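Local coordinates for L-threonine-O-3-phosphate decarboxylase (Porphyromonas gingivalis, PDB 3FKD), which probably binds pyridoxal 5'-phosphate and probably decarboxylates L-threonine O-3-phosphate, at residues Asp259-Leu264 and Val270-Ser275. Residues are numbered along the deposited sequence; the frame is centred on the assembly and turned at random.
Sequences DFITAL and VEVHPS
Leu264, which meets Val272 across the contact, also covers one face of the Phe260 ring: its CD1 sits 3.8 Å above the ring plane, displaced toward the rim. The ring packs edge-to-face with Phe331 of helix 325-339. From Leu264, CB and CD1 both approach CG2 of Val272, with CB the nearer at 3.8 Å, and the two side chains meet at a slant. The other branch of the valine serves Ile261. With CG1 of Val272 anti to its backbone N (chi1 161°), this methyl is carried to CG2 of Ile261 at 3.6 Å, and it also touches CG1 of the isoleucine at 4.0 Å; here the side chains cross at roughly a right angle. The two methyls of Val272 rest on residues spaced i, i+3 along the helix. The arrangement is consistent with the small C-terminal domain of the fold-type I, aminotransferase-like family: helix 250-266 turns back after a short connection into strand 270-272, an edge strand of the mixed sheet within this chain. The axes of helix segment 259-264 and strand 270-272 run roughly antiparallel, at 150°, and approach to 8.5 Å. Near the turn, CG2 of Val270 makes a van der Waals contact with the carbonyl O of Leu264 at 3.3 Å, while the side chain of Asn265 accepts a hydrogen bond from the backbone N of Val272. Farther along the chain, ND1 of His273 donates to the carbonyl O of Pro274 at 2.8 Å, the acceptor lying close to the imidazole plane.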
ATOM      1  N   ASP A 259      28.964 -21.657  11.664  1.00 26.66           N
ATOM      2  CA  ASP A 259      29.514 -22.746  10.840  1.00 27.63           C
ATOM      3  C   ASP A 259      29.575 -22.371   9.359  1.00 29.69           C
ATOM      4  O   ASP A 259      30.385 -22.915   8.612  1.00 29.66           O
ATOM      5  CB  ASP A 259      28.737 -24.060  10.941  1.00 26.69           C
ATOM      6  CG  ASP A 259      28.452 -24.491  12.364  1.00 28.15           C
ATOM      7  OD1 ASP A 259      29.078 -23.979  13.319  1.00 26.27           O
ATOM      8  OD2 ASP A 259      27.562 -25.364  12.508  1.00 29.46           O
ATOM      9  N   PHE A 260      28.706 -21.458   8.925  1.00 28.97           N
ATOM     10  CA  PHE A 260      28.717 -21.016   7.535  1.00 27.64           C
ATOM     11  C   PHE A 260      29.875 -20.045   7.279  1.00 29.28           C
ATOM     12  O   PHE A 260      30.601 -20.200   6.298  1.00 29.17           O
ATOM     13  CB  PHE A 260      27.375 -20.388   7.179  1.00 30.38           C
ATOM     14  CG  PHE A 260      27.120 -20.236   5.691  1.00 29.33           C
ATOM     15  CD1 PHE A 260      27.887 -20.898   4.759  1.00 28.59           C
ATOM     16  CD2 PHE A 260      26.054 -19.473   5.244  1.00 26.84           C
ATOM     17  CE1 PHE A 260      27.627 -20.776   3.414  1.00 27.69           C
ATOM     18  CE2 PHE A 260      25.804 -19.366   3.906  1.00 27.89           C
ATOM     19  CZ  PHE A 260      26.605 -20.011   2.989  1.00 27.74           C
ATOM     20  N   ILE A 261      30.057 -19.071   8.174  1.00 27.83           N
ATOM     21  CA  ILE A 261      31.086 -18.051   8.015  1.00 27.92           C
ATOM     22  C   ILE A 261      32.513 -18.592   8.130  1.00 31.78           C
ATOM     23  O   ILE A 261      33.417 -18.148   7.420  1.00 33.51           O
ATOM     24  CB  ILE A 261      30.867 -16.870   8.981  1.00 29.52           C
ATOM     25  CG1 ILE A 261      29.557 -16.123   8.597  1.00 28.39           C
ATOM     26  CG2 ILE A 261      32.058 -15.929   8.918  1.00 26.97           C
ATOM     27  CD1 ILE A 261      29.168 -14.959   9.509  1.00 23.39           C
ATOM     28  N   THR A 262      32.691 -19.561   9.017  1.00 30.45           N
ATOM     29  CA  THR A 262      33.941 -20.265   9.224  1.00 28.55           C
ATOM     30  C   THR A 262      34.375 -20.979   7.958  1.00 30.97           C
ATOM     31  O   THR A 262      35.524 -20.840   7.494  1.00 35.32           O
ATOM     32  CB  THR A 262      33.767 -21.331  10.314  1.00 29.38           C
ATOM     33  OG1 THR A 262      33.426 -20.701  11.562  1.00 28.19           O
ATOM     34  CG2 THR A 262      35.030 -22.159  10.453  1.00 28.53           C
ATOM     35  N   ALA A 263      33.482 -21.784   7.412  1.00 29.19           N
ATOM     36  CA  ALA A 263      33.776 -22.439   6.157  1.00 29.50           C
ATOM     37  C   ALA A 263      34.067 -21.398   5.080  1.00 34.49           C
ATOM     38  O   ALA A 263      35.048 -21.547   4.351  1.00 36.98           O
ATOM     39  CB  ALA A 263      32.662 -23.357   5.740  1.00 26.95           C
ATOM     40  N   LEU A 264      33.261 -20.333   4.983  1.00 29.42           N
ATOM     41  CA  LEU A 264      33.538 -19.342   3.969  1.00 30.34           C
ATOM     42  C   LEU A 264      34.938 -18.685   4.065  1.00 35.22           C
ATOM     43  O   LEU A 264      35.590 -18.458   3.037  1.00 35.64           O
ATOM     44  CB  LEU A 264      32.436 -18.286   3.875  1.00 32.02           C
ATOM     45  CG  LEU A 264      31.139 -18.764   3.191  1.00 31.27           C
ATOM     46  CD1 LEU A 264      30.037 -17.774   3.382  1.00 26.63           C
ATOM     47  CD2 LEU A 264      31.297 -19.100   1.730  1.00 30.07           C
ATOM     48  N   VAL A 270      38.090 -15.160  -0.933  1.00 34.23           N
ATOM     49  CA  VAL A 270      36.929 -14.520  -0.348  1.00 35.00           C
ATOM     50  C   VAL A 270      37.079 -14.212   1.129  1.00 35.96           C
ATOM     51  O   VAL A 270      37.605 -15.004   1.902  1.00 37.54           O
ATOM     52  CB  VAL A 270      35.612 -15.298  -0.566  1.00 35.51           C
ATOM     53  CG1 VAL A 270      35.466 -15.680  -1.999  1.00 38.61           C
ATOM     54  CG2 VAL A 270      35.519 -16.522   0.355  1.00 37.12           C
ATOM     55  N   GLU A 271      36.550 -13.058   1.498  1.00 36.14           N
ATOM     56  CA  GLU A 271      36.599 -12.548   2.847  1.00 36.88           C
ATOM     57  C   GLU A 271      35.161 -12.266   3.350  1.00 34.42           C
ATOM     58  O   GLU A 271      34.390 -11.583   2.676  1.00 34.22           O
ATOM     59  CB  GLU A 271      37.438 -11.270   2.818  1.00 37.22           C
ATOM     60  CG  GLU A 271      37.209 -10.318   3.975  1.00 42.22           C
ATOM     61  CD  GLU A 271      38.209  -9.154   3.981  1.00 53.47           C
ATOM     62  OE1 GLU A 271      38.163  -8.291   3.053  1.00 50.42           O
ATOM     63  OE2 GLU A 271      39.032  -9.106   4.930  1.00 59.34           O
ATOM     64  N   VAL A 272      34.789 -12.788   4.512  1.00 30.91           N
ATOM     65  CA  VAL A 272      33.468 -12.475   5.054  1.00 32.75           C
ATOM     66  C   VAL A 272      33.491 -11.389   6.129  1.00 33.39           C
ATOM     67  O   VAL A 272      34.090 -11.575   7.196  1.00 35.92           O
ATOM     68  CB  VAL A 272      32.722 -13.731   5.580  1.00 30.80           C
ATOM     69  CG1 VAL A 272      31.607 -13.350   6.519  1.00 28.69           C
ATOM     70  CG2 VAL A 272      32.145 -14.520   4.426  1.00 32.67           C
ATOM     71  N   HIS A 273      32.832 -10.263   5.849  1.00 32.11           N
ATOM     72  CA  HIS A 273      32.724  -9.175   6.827  1.00 32.37           C
ATOM     73  C   HIS A 273      32.014  -9.645   8.106  1.00 34.53           C
ATOM     74  O   HIS A 273      30.918 -10.207   8.029  1.00 35.66           O
ATOM     75  CB  HIS A 273      32.003  -7.972   6.220  1.00 29.24           C
ATOM     76  CG  HIS A 273      32.044  -6.750   7.087  1.00 36.89           C
ATOM     77  ND1 HIS A 273      31.358  -6.659   8.281  1.00 36.13           N
ATOM     78  CD2 HIS A 273      32.700  -5.572   6.943  1.00 37.92           C
ATOM     79  CE1 HIS A 273      31.589  -5.480   8.832  1.00 38.00           C
ATOM     80  NE2 HIS A 273      32.400  -4.800   8.041  1.00 39.07           N
ATOM     81  N   PRO A 274      32.628  -9.440   9.286  1.00 34.63           N
ATOM     82  CA  PRO A 274      31.978  -9.869  10.535  1.00 33.99           C
ATOM     83  C   PRO A 274      30.526  -9.430  10.652  1.00 32.76           C
ATOM     84  O   PRO A 274      30.190  -8.329  10.215  1.00 30.02           O
ATOM     85  CB  PRO A 274      32.829  -9.187  11.613  1.00 34.73           C
ATOM     86  CG  PRO A 274      34.209  -9.264  11.030  1.00 34.31           C
ATOM     87  CD  PRO A 274      34.000  -8.964   9.535  1.00 35.25           C
ATOM     88  N   SER A 275      29.685 -10.273  11.259  1.00 32.11           N
ATOM     89  CA  SER A 275      28.274  -9.944  11.346  1.00 30.24           C
ATOM     90  C   SER A 275      27.632 -10.269  12.677  1.00 28.03           C
ATOM     91  O   SER A 275      27.904 -11.289  13.235  1.00 28.11           O
ATOM     92  CB  SER A 275      27.514 -10.690  10.252  1.00 28.74           C
ATOM     93  OG  SER A 275      26.166 -10.259  10.232  1.00 27.60           O
TER